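Local coordinates for protein ornithine cyclodeaminase (Methanococcus maripaludis S2, PDB 3C2Q) that catalyses the conversion of L-ornithine to L-proline with release of ammonia, using NAD(+) as cofactor, at residues Ala11-Ala16 with Ile54-Glu59; Val67-Lys72 with Val262-Met267; Lys121-Ile126 with Leu161-Ala166; Asp177-Leu182 with His201-Tyr206. One frame throughout, in Å; residues are numbered along the deposited sequence.

Interaction 1 of 4, residues Ala11-Ala16 with Ile54-Glu59; sequences ANLKPA and IVVYPE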
loop_
_atom_site.group_PDB
_atom_site.type_symbol
_atom_site.label_atom_id
_atom_site.label_comp_id
_atom_site.label_asym_id
_atom_site.label_seq_id
_atom_site.Cartn_x
_atom_site.Cartn_y
_atom_site.Cartn_z
ATOM N N ALA B 11 -38.928 17.389 19.026
ATOM C CA ALA B 11 -38.426 17.220 17.656
ATOM C C ALA B 11 -39.487 17.583 16.618
ATOM O O ALA B 11 -40.666 17.341 16.828
ATOM C CB ALA B 11 -37.969 15.778 17.437
ATOM N N ASN B 12 -39.052 18.149 15.498
ATOM C CA ASN B 12 -39.938 18.386 14.371
ATOM C C ASN B 12 -40.105 17.125 13.531
ATOM O O ASN B 12 -39.118 16.461 13.174
ATOM C CB ASN B 12 -39.434 19.548 13.525
ATOM C CG ASN B 12 -39.414 20.872 14.300
ATOM O OD1 ASN B 12 -38.344 21.447 14.545
ATOM N ND2 ASN B 12 -40.600 21.354 14.707
ATOM N N LEU B 13 -41.362 16.802 13.226
ATOM C CA LEU B 13 -41.710 15.623 12.462
ATOM C C LEU B 13 -42.596 15.986 11.288
ATOM O O LEU B 13 -43.492 16.839 11.407
ATOM C CB LEU B 13 -42.413 14.589 13.344
ATOM C CG LEU B 13 -41.806 14.249 14.705
ATOM C CD1 LEU B 13 -42.749 13.390 15.514
ATOM C CD2 LEU B 13 -40.454 13.574 14.574
ATOM N N LYS B 14 -42.348 15.351 10.147
ATOM C CA LYS B 14 -43.165 15.556 8.945
ATOM C C LYS B 14 -43.362 14.193 8.308
ATOM O O LYS B 14 -42.424 13.365 8.336
ATOM C CB LYS B 14 -42.492 16.491 7.944
ATOM C CG LYS B 14 -42.188 17.912 8.433
ATOM C CD LYS B 14 -43.262 18.927 8.057
ATOM C CE LYS B 14 -44.297 19.099 9.167
ATOM N NZ LYS B 14 -45.251 20.247 8.894
ATOM N N PRO B 15 -44.567 13.939 7.736
ATOM C CA PRO B 15 -44.850 12.627 7.127
ATOM C C PRO B 15 -44.215 12.515 5.743
ATOM O O PRO B 15 -44.136 13.512 5.015
ATOM C CB PRO B 15 -46.387 12.616 7.008
ATOM C CG PRO B 15 -46.734 14.069 6.804
ATOM C CD PRO B 15 -45.736 14.850 7.643
ATOM N N ALA B 16 -43.758 11.310 5.399
ATOM C CA ALA B 16 -43.206 11.044 4.060
ATOM C C ALA B 16 -44.330 11.198 3.028
ATOM O O ALA B 16 -45.411 10.657 3.220
ATOM C CB ALA B 16 -42.640 9.632 3.989
ATOM N N ILE B 54 -34.781 8.785 10.933
ATOM C CA ILE B 54 -35.455 8.397 12.146
ATOM C C ILE B 54 -36.970 8.501 11.943
ATOM O O ILE B 54 -37.492 9.584 11.614
ATOM C CB ILE B 54 -34.949 9.229 13.321
ATOM C CG1 ILE B 54 -33.460 8.868 13.569
ATOM C CG2 ILE B 54 -35.832 9.003 14.586
ATOM C CD1 ILE B 54 -32.817 9.581 14.754
ATOM N N VAL B 55 -37.648 7.374 12.113
ATOM C CA VAL B 55 -39.099 7.320 11.947
ATOM C C VAL B 55 -39.667 7.217 13.368
ATOM O O VAL B 55 -39.232 6.378 14.159
ATOM C CB VAL B 55 -39.507 6.149 11.031
ATOM C CG1 VAL B 55 -41.028 5.869 11.044
ATOM C CG2 VAL B 55 -39.010 6.420 9.596
ATOM N N VAL B 56 -40.601 8.113 13.674
ATOM C CA VAL B 56 -41.232 8.188 14.998
ATOM C C VAL B 56 -42.694 7.695 14.928
ATOM O O VAL B 56 -43.422 7.971 13.950
ATOM C CB VAL B 56 -41.157 9.636 15.542
ATOM C CG1 VAL B 56 -41.739 9.739 16.951
ATOM C CG2 VAL B 56 -39.709 10.132 15.528
ATOM N N TYR B 57 -43.075 6.932 15.946
ATOM C CA TYR B 57 -44.434 6.437 16.145
ATOM C C TYR B 57 -44.915 7.056 17.465
ATOM O O TYR B 57 -44.801 6.436 18.506
ATOM C CB TYR B 57 -44.411 4.919 16.242
ATOM C CG TYR B 57 -43.691 4.271 15.074
ATOM C CD1 TYR B 57 -44.316 4.144 13.834
ATOM C CD2 TYR B 57 -42.377 3.806 15.207
ATOM C CE1 TYR B 57 -43.656 3.559 12.753
ATOM C CE2 TYR B 57 -41.708 3.214 14.124
ATOM C CZ TYR B 57 -42.358 3.101 12.908
ATOM O OH TYR B 57 -41.720 2.517 11.832
ATOM N N PRO B 58 -45.370 8.310 17.427
ATOM C CA PRO B 58 -45.603 8.984 18.704
ATOM C C PRO B 58 -46.581 8.249 19.628
ATOM O O PRO B 58 -46.333 8.185 20.841
ATOM C CB PRO B 58 -46.110 10.364 18.286
ATOM C CG PRO B 58 -45.588 10.549 16.876
ATOM C CD PRO B 58 -45.675 9.180 16.283
ATOM N N GLU B 59 -47.634 7.654 19.053
ATOM C CA GLU B 59 -48.679 6.929 19.806
ATOM C C GLU B 59 -48.166 5.659 20.464
ATOM O O GLU B 59 -48.747 5.174 21.451
ATOM C CB GLU B 59 -49.858 6.580 18.889
ATOM C CG GLU B 59 -51.049 7.548 18.972
ATOM C CD GLU B 59 -51.031 8.707 17.958
ATOM O OE1 GLU B 59 -49.978 9.380 17.849
ATOM O OE2 GLU B 59 -52.087 8.965 17.291
#

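Interaction 2 of 4, residues Val67-Lys72 with Val262-Met267; sequences VIRKVK and VAQDKM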
loop_
_atom_site.group_PDB
_atom_site.type_symbol
_atom_site.label_atom_id
_atom_site.label_comp_id
_atom_site.label_asym_id
_atom_site.label_seq_id
_atom_site.Cartn_x
_atom_site.Cartn_y
_atom_site.Cartn_z
ATOM N N VAL B 67 -33.680 2.700 6.917
ATOM C CA VAL B 67 -33.026 3.083 5.678
ATOM C C VAL B 67 -34.105 3.682 4.779
ATOM O O VAL B 67 -35.278 3.309 4.897
ATOM C CB VAL B 67 -32.307 1.899 4.997
ATOM C CG1 VAL B 67 -31.171 1.409 5.917
ATOM C CG2 VAL B 67 -33.259 0.728 4.733
ATOM N N ILE B 68 -33.687 4.587 3.900
ATOM C CA ILE B 68 -34.589 5.332 3.053
ATOM C C ILE B 68 -35.495 4.423 2.207
ATOM O O ILE B 68 -36.659 4.729 2.038
ATOM C CB ILE B 68 -33.839 6.419 2.215
ATOM C CG1 ILE B 68 -34.830 7.282 1.425
ATOM C CG2 ILE B 68 -32.810 5.758 1.250
ATOM C CD1 ILE B 68 -34.196 8.480 0.673
ATOM N N ARG B 69 -34.997 3.293 1.721
ATOM C CA ARG B 69 -35.835 2.430 0.914
ATOM C C ARG B 69 -36.924 1.684 1.707
ATOM O O ARG B 69 -37.823 1.085 1.112
ATOM C CB ARG B 69 -34.996 1.452 0.093
ATOM C CG ARG B 69 -34.592 0.241 0.838
ATOM C CD ARG B 69 -33.759 -0.693 -0.007
ATOM N NE ARG B 69 -32.641 -1.042 0.841
ATOM C CZ ARG B 69 -32.641 -2.057 1.683
ATOM N NH1 ARG B 69 -33.672 -2.910 1.709
ATOM N NH2 ARG B 69 -31.583 -2.249 2.457
ATOM N N LYS B 70 -36.844 1.695 3.036
ATOM C CA LYS B 70 -37.919 1.116 3.838
ATOM C C LYS B 70 -38.903 2.157 4.391
ATOM O O LYS B 70 -39.885 1.785 5.028
ATOM C CB LYS B 70 -37.371 0.252 4.964
ATOM C CG LYS B 70 -36.802 -1.094 4.461
ATOM C CD LYS B 70 -36.334 -1.921 5.630
ATOM C CE LYS B 70 -35.479 -3.101 5.199
ATOM N NZ LYS B 70 -36.249 -4.067 4.392
ATOM N N VAL B 71 -38.647 3.442 4.146
ATOM C CA VAL B 71 -39.587 4.496 4.579
ATOM C C VAL B 71 -40.880 4.451 3.738
ATOM O O VAL B 71 -40.821 4.418 2.506
ATOM C CB VAL B 71 -38.938 5.893 4.568
ATOM C CG1 VAL B 71 -39.972 7.017 4.936
ATOM C CG2 VAL B 71 -37.769 5.934 5.544
ATOM N N LYS B 72 -42.031 4.421 4.424
ATOM C CA LYS B 72 -43.351 4.322 3.759
ATOM C C LYS B 72 -44.100 5.648 3.764
ATOM O O LYS B 72 -43.928 6.453 4.665
ATOM C CB LYS B 72 -44.221 3.251 4.432
ATOM C CG LYS B 72 -43.637 1.843 4.410
ATOM C CD LYS B 72 -43.337 1.386 2.971
ATOM C CE LYS B 72 -42.571 0.059 2.944
ATOM N NZ LYS B 72 -41.902 -0.156 1.616
ATOM N N VAL B 262 -31.498 -7.747 0.247
ATOM C CA VAL B 262 -31.900 -8.851 1.120
ATOM C C VAL B 262 -30.694 -9.257 1.994
ATOM O O VAL B 262 -30.829 -9.433 3.210
ATOM C CB VAL B 262 -32.418 -10.063 0.271
ATOM C CG1 VAL B 262 -32.694 -11.307 1.138
ATOM C CG2 VAL B 262 -33.686 -9.668 -0.546
ATOM N N ALA B 263 -29.512 -9.395 1.368
ATOM C CA ALA B 263 -28.292 -9.762 2.117
ATOM C C ALA B 263 -27.976 -8.690 3.142
ATOM O O ALA B 263 -27.744 -8.995 4.318
ATOM C CB ALA B 263 -27.104 -9.972 1.153
ATOM N N GLN B 264 -28.023 -7.424 2.718
ATOM C CA GLN B 264 -27.751 -6.316 3.619
ATOM C C GLN B 264 -28.645 -6.319 4.874
ATOM O O GLN B 264 -28.148 -6.156 6.001
ATOM C CB GLN B 264 -27.868 -4.974 2.895
ATOM C CG GLN B 264 -27.357 -3.798 3.750
ATOM C CD GLN B 264 -27.633 -2.436 3.129
ATOM O OE1 GLN B 264 -28.624 -1.786 3.470
ATOM N NE2 GLN B 264 -26.769 -2.003 2.222
ATOM N N ASP B 265 -29.953 -6.485 4.669
ATOM C CA ASP B 265 -30.928 -6.500 5.774
ATOM C C ASP B 265 -30.654 -7.619 6.767
ATOM O O ASP B 265 -30.699 -7.405 7.973
ATOM C CB ASP B 265 -32.365 -6.600 5.214
ATOM C CG ASP B 265 -32.784 -5.344 4.457
ATOM O OD1 ASP B 265 -32.131 -4.285 4.627
ATOM O OD2 ASP B 265 -33.747 -5.424 3.661
ATOM N N LYS B 266 -30.325 -8.802 6.248
ATOM C CA LYS B 266 -29.962 -9.947 7.084
ATOM C C LYS B 266 -28.657 -9.709 7.864
ATOM O O LYS B 266 -28.549 -10.054 9.034
ATOM C CB LYS B 266 -29.868 -11.227 6.245
ATOM C CG LYS B 266 -29.842 -12.501 7.121
ATOM C CD LYS B 266 -30.306 -13.715 6.337
ATOM C CE LYS B 266 -30.581 -14.918 7.263
ATOM N NZ LYS B 266 -30.601 -16.152 6.403
HETATM N N MSE B 267 -27.666 -9.095 7.205
HETATM C CA MSE B 267 -26.418 -8.718 7.878
HETATM C C MSE B 267 -26.657 -7.744 9.011
HETATM O O MSE B 267 -26.060 -7.860 10.090
HETATM C CB MSE B 267 -25.452 -8.098 6.854
HETATM C CG MSE B 267 -24.906 -9.127 5.880
HETATM SE SE MSE B 267 -23.927 -8.248 4.388
HETATM C CE MSE B 267 -22.461 -7.479 5.459
#

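Interaction 3 of 4, residues Lys121-Ile126 with Leu161-Ala166; sequences KEMHEI and LGYIQA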
loop_
_atom_site.group_PDB
_atom_site.type_symbol
_atom_site.label_atom_id
_atom_site.label_comp_id
_atom_site.label_asym_id
_atom_site.label_seq_id
_atom_site.Cartn_x
_atom_site.Cartn_y
_atom_site.Cartn_z
ATOM N N LYS B 121 -7.804 -11.418 25.078
ATOM C CA LYS B 121 -8.402 -11.224 26.411
ATOM C C LYS B 121 -9.863 -10.759 26.286
ATOM O O LYS B 121 -10.762 -11.276 26.982
ATOM C CB LYS B 121 -7.624 -10.209 27.233
ATOM C CG LYS B 121 -8.219 -10.002 28.658
ATOM C CD LYS B 121 -7.781 -11.143 29.593
ATOM C CE LYS B 121 -8.904 -11.604 30.549
ATOM N NZ LYS B 121 -8.667 -13.032 30.992
ATOM N N GLU B 122 -10.099 -9.773 25.416
ATOM C CA GLU B 122 -11.454 -9.317 25.185
ATOM C C GLU B 122 -12.380 -10.396 24.603
ATOM O O GLU B 122 -13.531 -10.529 25.051
ATOM C CB GLU B 122 -11.472 -8.041 24.345
ATOM C CG GLU B 122 -12.655 -7.168 24.698
ATOM C CD GLU B 122 -12.642 -5.810 24.012
ATOM O OE1 GLU B 122 -11.563 -5.398 23.483
ATOM O OE2 GLU B 122 -13.725 -5.158 24.013
HETATM N N MSE B 123 -11.905 -11.178 23.632
HETATM C CA MSE B 123 -12.718 -12.255 23.073
HETATM C C MSE B 123 -13.065 -13.306 24.162
HETATM O O MSE B 123 -14.164 -13.851 24.194
HETATM C CB MSE B 123 -11.987 -12.958 21.931
HETATM C CG MSE B 123 -11.784 -12.082 20.680
HETATM SE SE MSE B 123 -10.730 -13.096 19.383
HETATM C CE MSE B 123 -11.921 -14.568 18.934
ATOM N N HIS B 124 -12.105 -13.584 25.031
ATOM C CA HIS B 124 -12.317 -14.546 26.117
ATOM C C HIS B 124 -13.392 -14.030 27.081
ATOM O O HIS B 124 -14.322 -14.750 27.420
ATOM C CB HIS B 124 -11.007 -14.831 26.839
ATOM C CG HIS B 124 -11.121 -15.904 27.877
ATOM N ND1 HIS B 124 -10.924 -17.237 27.592
ATOM C CD2 HIS B 124 -11.423 -15.836 29.194
ATOM C CE1 HIS B 124 -11.087 -17.946 28.693
ATOM N NE2 HIS B 124 -11.387 -17.119 29.680
ATOM N N GLU B 125 -13.279 -12.768 27.475
ATOM C CA GLU B 125 -14.272 -12.130 28.331
ATOM C C GLU B 125 -15.653 -12.134 27.685
ATOM O O GLU B 125 -16.658 -12.453 28.338
ATOM C CB GLU B 125 -13.865 -10.687 28.621
ATOM C CG GLU B 125 -12.656 -10.554 29.507
ATOM C CD GLU B 125 -12.176 -9.101 29.622
ATOM O OE1 GLU B 125 -12.497 -8.258 28.740
ATOM O OE2 GLU B 125 -11.448 -8.798 30.593
ATOM N N ILE B 126 -15.711 -11.768 26.402
ATOM C CA ILE B 126 -16.972 -11.732 25.679
ATOM C C ILE B 126 -17.604 -13.130 25.535
ATOM O O ILE B 126 -18.827 -13.279 25.704
ATOM C CB ILE B 126 -16.828 -10.980 24.297
ATOM C CG1 ILE B 126 -16.676 -9.470 24.526
ATOM C CG2 ILE B 126 -17.999 -11.307 23.361
ATOM C CD1 ILE B 126 -16.065 -8.681 23.329
ATOM N N LEU B 161 -14.532 -23.797 19.175
ATOM C CA LEU B 161 -14.377 -23.498 20.599
ATOM C C LEU B 161 -15.427 -22.538 21.188
ATOM O O LEU B 161 -15.354 -22.194 22.371
ATOM C CB LEU B 161 -12.967 -22.966 20.911
ATOM C CG LEU B 161 -11.743 -23.899 20.772
ATOM C CD1 LEU B 161 -10.454 -23.101 20.847
ATOM C CD2 LEU B 161 -11.746 -24.999 21.844
ATOM N N GLY B 162 -16.373 -22.101 20.361
ATOM C CA GLY B 162 -17.487 -21.295 20.820
ATOM C C GLY B 162 -17.263 -19.800 20.879
ATOM O O GLY B 162 -18.110 -19.084 21.434
ATOM N N TYR B 163 -16.155 -19.305 20.300
ATOM C CA TYR B 163 -15.893 -17.851 20.286
ATOM C C TYR B 163 -16.752 -17.045 19.300
ATOM O O TYR B 163 -16.906 -15.837 19.456
ATOM C CB TYR B 163 -14.412 -17.543 20.004
ATOM C CG TYR B 163 -13.490 -17.923 21.118
ATOM C CD1 TYR B 163 -13.275 -17.077 22.201
ATOM C CD2 TYR B 163 -12.847 -19.143 21.099
ATOM C CE1 TYR B 163 -12.430 -17.460 23.249
ATOM C CE2 TYR B 163 -11.990 -19.524 22.127
ATOM C CZ TYR B 163 -11.793 -18.685 23.187
ATOM O OH TYR B 163 -10.923 -19.105 24.190
ATOM N N ILE B 164 -17.308 -17.710 18.298
ATOM C CA ILE B 164 -17.900 -17.035 17.155
ATOM C C ILE B 164 -19.406 -17.269 17.092
ATOM O O ILE B 164 -19.813 -18.399 16.933
ATOM C CB ILE B 164 -17.256 -17.549 15.812
ATOM C CG1 ILE B 164 -15.706 -17.494 15.853
ATOM C CG2 ILE B 164 -17.830 -16.810 14.620
ATOM C CD1 ILE B 164 -15.151 -16.195 16.348
ATOM N N GLN B 165 -20.216 -16.203 17.143
ATOM C CA GLN B 165 -21.689 -16.345 17.075
ATOM C C GLN B 165 -22.311 -16.039 15.704
ATOM O O GLN B 165 -23.498 -16.275 15.471
ATOM C CB GLN B 165 -22.347 -15.516 18.186
ATOM C CG GLN B 165 -22.198 -16.120 19.607
ATOM C CD GLN B 165 -20.757 -16.260 20.096
ATOM O OE1 GLN B 165 -20.037 -15.270 20.242
ATOM N NE2 GLN B 165 -20.324 -17.502 20.345
ATOM N N ALA B 166 -21.506 -15.533 14.765
ATOM C CA ALA B 166 -21.990 -15.295 13.427
ATOM C C ALA B 166 -20.817 -15.094 12.492
ATOM O O ALA B 166 -19.774 -14.582 12.916
ATOM C CB ALA B 166 -22.945 -14.039 13.366
#

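Interaction 4 of 4, residues Asp177-Leu182 with His201-Tyr206; sequences DIESAL and HKHHIY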
loop_
_atom_site.group_PDB
_atom_site.type_symbol
_atom_site.label_atom_id
_atom_site.label_comp_id
_atom_site.label_asym_id
_atom_site.label_seq_id
_atom_site.Cartn_x
_atom_site.Cartn_y
_atom_site.Cartn_z
ATOM N N ASP B 177 -12.826 -22.148 1.590
ATOM C CA ASP B 177 -12.818 -22.956 2.816
ATOM C C ASP B 177 -13.155 -24.419 2.439
ATOM O O ASP B 177 -12.478 -25.372 2.851
ATOM C CB ASP B 177 -13.824 -22.417 3.836
ATOM C CG ASP B 177 -14.019 -23.356 5.052
ATOM O OD1 ASP B 177 -13.059 -23.605 5.839
ATOM O OD2 ASP B 177 -15.167 -23.819 5.239
ATOM N N ILE B 178 -14.178 -24.579 1.610
ATOM C CA ILE B 178 -14.633 -25.914 1.235
ATOM C C ILE B 178 -13.647 -26.607 0.302
ATOM O O ILE B 178 -13.378 -27.804 0.469
ATOM C CB ILE B 178 -16.089 -25.849 0.682
ATOM C CG1 ILE B 178 -17.022 -25.557 1.862
ATOM C CG2 ILE B 178 -16.447 -27.206 -0.050
ATOM C CD1 ILE B 178 -18.414 -25.012 1.496
ATOM N N GLU B 179 -13.076 -25.864 -0.649
ATOM C CA GLU B 179 -11.941 -26.345 -1.439
ATOM C C GLU B 179 -10.837 -26.913 -0.568
ATOM O O GLU B 179 -10.257 -27.976 -0.898
ATOM C CB GLU B 179 -11.329 -25.240 -2.319
ATOM C CG GLU B 179 -10.312 -25.746 -3.306
ATOM C CD GLU B 179 -9.418 -24.636 -3.887
ATOM O OE1 GLU B 179 -9.810 -23.434 -3.855
ATOM O OE2 GLU B 179 -8.311 -24.950 -4.377
ATOM N N SER B 180 -10.506 -26.203 0.516
ATOM C CA SER B 180 -9.390 -26.665 1.328
ATOM C C SER B 180 -9.815 -27.901 2.129
ATOM O O SER B 180 -9.010 -28.805 2.324
ATOM C CB SER B 180 -8.787 -25.549 2.221
ATOM O OG SER B 180 -9.740 -25.127 3.167
ATOM N N ALA B 181 -11.076 -27.958 2.548
ATOM C CA ALA B 181 -11.588 -29.142 3.256
ATOM C C ALA B 181 -11.581 -30.381 2.360
ATOM O O ALA B 181 -11.120 -31.445 2.781
ATOM C CB ALA B 181 -12.986 -28.877 3.819
ATOM N N LEU B 182 -12.046 -30.243 1.121
ATOM C CA LEU B 182 -12.137 -31.380 0.202
ATOM C C LEU B 182 -10.809 -31.767 -0.377
ATOM O O LEU B 182 -10.510 -32.959 -0.505
ATOM C CB LEU B 182 -13.112 -31.095 -0.951
ATOM C CG LEU B 182 -14.565 -30.883 -0.542
ATOM C CD1 LEU B 182 -15.378 -30.576 -1.812
ATOM C CD2 LEU B 182 -15.132 -32.083 0.156
ATOM N N HIS B 201 -5.841 -26.080 -10.114
ATOM C CA HIS B 201 -6.672 -25.021 -10.712
ATOM C C HIS B 201 -8.137 -25.437 -10.875
ATOM O O HIS B 201 -9.030 -24.577 -10.981
ATOM C CB HIS B 201 -6.091 -24.551 -12.058
ATOM C CG HIS B 201 -5.915 -25.652 -13.044
ATOM N ND1 HIS B 201 -6.822 -25.892 -14.051
ATOM C CD2 HIS B 201 -4.959 -26.604 -13.159
ATOM C CE1 HIS B 201 -6.433 -26.945 -14.747
ATOM N NE2 HIS B 201 -5.304 -27.393 -14.228
ATOM N N LYS B 202 -8.382 -26.747 -10.856
ATOM C CA LYS B 202 -9.732 -27.286 -10.929
ATOM C C LYS B 202 -10.401 -27.433 -9.575
ATOM O O LYS B 202 -11.612 -27.574 -9.517
ATOM C CB LYS B 202 -9.723 -28.671 -11.609
ATOM C CG LYS B 202 -9.581 -28.651 -13.146
ATOM C CD LYS B 202 -10.939 -28.343 -13.826
ATOM C CE LYS B 202 -11.157 -29.265 -15.007
ATOM N NZ LYS B 202 -12.174 -28.817 -16.000
ATOM N N HIS B 203 -9.650 -27.385 -8.475
ATOM C CA HIS B 203 -10.272 -27.734 -7.196
ATOM C C HIS B 203 -11.408 -26.807 -6.799
ATOM O O HIS B 203 -12.364 -27.221 -6.170
ATOM C CB HIS B 203 -9.231 -27.831 -6.060
ATOM C CG HIS B 203 -8.208 -28.912 -6.265
ATOM N ND1 HIS B 203 -7.097 -29.040 -5.456
ATOM C CD2 HIS B 203 -8.155 -29.942 -7.147
ATOM C CE1 HIS B 203 -6.376 -30.074 -5.861
ATOM N NE2 HIS B 203 -6.996 -30.636 -6.886
ATOM N N HIS B 204 -11.259 -25.523 -7.087
ATOM C CA HIS B 204 -12.281 -24.562 -6.710
ATOM C C HIS B 204 -13.656 -24.853 -7.359
ATOM O O HIS B 204 -14.678 -24.939 -6.654
ATOM C CB HIS B 204 -11.811 -23.123 -7.004
ATOM C CG HIS B 204 -12.732 -22.108 -6.449
ATOM N ND1 HIS B 204 -13.037 -20.934 -7.104
ATOM C CD2 HIS B 204 -13.456 -22.106 -5.300
ATOM C CE1 HIS B 204 -13.901 -20.246 -6.376
ATOM N NE2 HIS B 204 -14.173 -20.933 -5.276
ATOM N N ILE B 205 -13.680 -25.027 -8.678
ATOM C CA ILE B 205 -14.941 -25.450 -9.354
ATOM C C ILE B 205 -15.413 -26.843 -8.906
ATOM O O ILE B 205 -16.626 -27.059 -8.758
ATOM C CB ILE B 205 -14.875 -25.317 -10.912
ATOM C CG1 ILE B 205 -16.247 -25.489 -11.586
ATOM C CG2 ILE B 205 -13.814 -26.225 -11.538
ATOM C CD1 ILE B 205 -17.340 -24.529 -11.107
ATOM N N TYR B 206 -14.480 -27.769 -8.639
ATOM C CA TYR B 206 -14.900 -29.075 -8.099
ATOM C C TYR B 206 -15.602 -28.876 -6.774
ATOM O O TYR B 206 -16.598 -29.544 -6.493
ATOM C CB TYR B 206 -13.750 -30.050 -7.891
ATOM C CG TYR B 206 -13.051 -30.550 -9.106
ATOM C CD1 TYR B 206 -13.662 -30.531 -10.368
ATOM C CD2 TYR B 206 -11.791 -31.127 -8.982
ATOM C CE1 TYR B 206 -13.012 -30.994 -11.467
ATOM C CE2 TYR B 206 -11.124 -31.625 -10.080
ATOM C CZ TYR B 206 -11.737 -31.562 -11.319
ATOM O OH TYR B 206 -11.051 -32.040 -12.408
HETATM O O HOH W 1 -8.690 -24.223 -7.460
#

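Interaction 1 of 4, residues Ala11-Ala16 with Ile54-Glu59
Leu13 and Val56 carry this contact by apolar packing. Both residues direct CB toward the opposing segment, and their side chains cross at about a right angle. The leucine fork sits against the valine fork: CD2 of Leu13 lies 3.6 Å from CG2 of Val56, while CD1 of Leu13 is 4.1 Å from CG1 of Val56. CB of Val56 is also 4.1 Å from each of the two leucine methyls, Leu13 CD1 and CD2. The leucine CG stands anti to the carbonyl carbon (chi1 -47°), which carries both methyls across to the other strand. A second and looser apolar touch sets Leu13 CD1 4.2 Å from CG of Pro58, where the chain leaves its strand in a short 3-10 turn. Leucine is long enough to reach over the intervening strand, and its forked end meets the two methyls of the β-branched valine.

The backbone of Asn12 and Lys14 is hydrogen-bonded to Ile79 and Val77 of strand 76-79, which runs between strands 12-15 and 53-57, antiparallel to both, and Leu13 meets Val56 over one face of it. Val38 of strand 34-38 and Ala63 of strand 62-66 pack against Val56 as well.

Interaction 2 of 4, residues Val67-Lys72 with Val262-Met267
Arg69, Lys70 and Asp265 form a salt-bridge network that ties a 3-10 turn in the N-terminal mixed-sheet part of the chain to helix 260-271 of the Rossmann domain. The tight part is the guanidinium of Arg69, which grips the carboxylate of Asp265 end-on. NH1 of Arg69 gives a nearly straight bond (176°) to the syn lone pair of Asp265 OD2 at 3.2 Å, and NH2 of Arg69 reaches Asp265 OD1 at 3.0 Å. Because the two flat groups are only 21° apart, both bonds form together, as suits an arginine facing an aspartate. CG2 of Val67 lies over one guanidinium face, near its rim.

The solvent side is held by one short salt bridge in place of a paired grip, from an exposed lysine that covers less area than Arg69. Lys70 bends at its last torsion (chi4 -65°) and brings NZ down from above the carboxylate plane, 2.9 Å from Asp265 OD2, an oxygen already used by Arg69 NH1. An asparagine here in place of Asp265 would probably leave Arg69 and Lys70 without their shared counter-charge and break up the paired grip on the guanidinium.

On the buried flank Gln264 is held chiefly by the second subunit, its NE2 bonding to the carbonyl oxygens of Ile247 and Asp249 of that chain. Its other amide atom, Gln264 OE1, takes a weak, bent bond from Arg69 NH2 at 3.2 Å.

Interaction 3 of 4, residues Lys121-Ile126 with Leu161-Ala166
Within the Rossmann domain, helix 112-133 packs on the loop by which the chain passes from helix 152-160 into strand 166-170. Gly162 ends helix 152-160 in a Schellman motif, its positive phi suiting glycine, and Tyr163 follows. Its chi1 (-69°) sends the ring toward helix 112-133, and chi2 near -84° turns the ring's edge to it: CD1 of Tyr163 lies 3.9 Å from O of Met123, which is in the ring plane, and CE1 of Tyr163 is 4.1 Å from CA of His124. Selenomethionine Met123, long and flexible, bends at its end to bring CE within 4.0 Å of Tyr163 CB and 4.4 Å of Ile164 CD1. Arg127 makes a cation-pi contact with the ring. A leucine in place of Tyr163 would probably open a gap beside Met123 O and leave Glu342 without the phenolic hydroxyl it bonds. Across the segments the contact is mainly van der Waals, with the weakly positive ring edge facing the Met123 carbonyl oxygen, while the phenolic OH finds its hydrogen-bond partner in Glu342 of helix 327-342.

Interaction 4 of 4, residues Asp177-Leu182 with His201-Tyr206
Glu179 reaches from helix 171-183 across the backbone of His203 and His204, near the beginning of helix 203-214. Its CG stands anti to the backbone N (chi1 -171°), and the extended chain beyond lays the carboxylate over the two residues. The side chain crosses that of each histidine at about a right angle, yet the flat groups are turned differently: the carboxylate plane is 74° from the His203 ring and 37° from the His204 ring. The touching is done at the CB atoms: OE2 of Glu179 lies 3.5 Å from His203 CB, and OE1 of Glu179 lies 3.7 Å from His204 CB.

A water extends the contact, accepting from His204 N at 2.9 Å and giving a weak bond to Glu179 OE2. Glutamate's length lets its buried carboxylate gather stronger partners, among them Thr185 OG1, Gly188 N and His176 ND1, which probably stabilise its negative charge. Histidine suits its two places because a ring nitrogen can pair with a threonine hydroxyl, His203 ND1 with Thr185 and His204 NE2 with Thr175; with ring stacking of His203 on Tyr183 and of His204 on His176, this probably holds both imidazoles in their orientation.

Helix 171-183 follows strand 166-170 and opens with Asn171 and Ala172, NAD(+)-binding residues by similarity. His204 comes about 5 Å from Asn171, side chain to side chain, which is consistent with this helix-helix packing lying at the border of the NAD(+) site in the Rossmann fold.

How the interactions relate
Interaction 1 lies in the N-terminal mixed sheet, and interactions 3 and 4 lie in the Rossmann domain, in series along the chain. Interaction 2 joins the two parts, and the sequence between its segments contains both interactions 3 and 4. Interactions 1 and 2 have centres 19 Å apart and touch, Ala16 packing on Val71 and Lys72. Interactions 1 and 4 are the most distant pair, centres 52 Å apart, on opposite sides of the chain's centre. Strand 166-170 links interactions 3 and 4: the loop of one leads into it, and helix 171-183 of the other follows. Interactions 2 and 4 both touch the second subunit; at interaction 2 the domain junction is also a subunit interface.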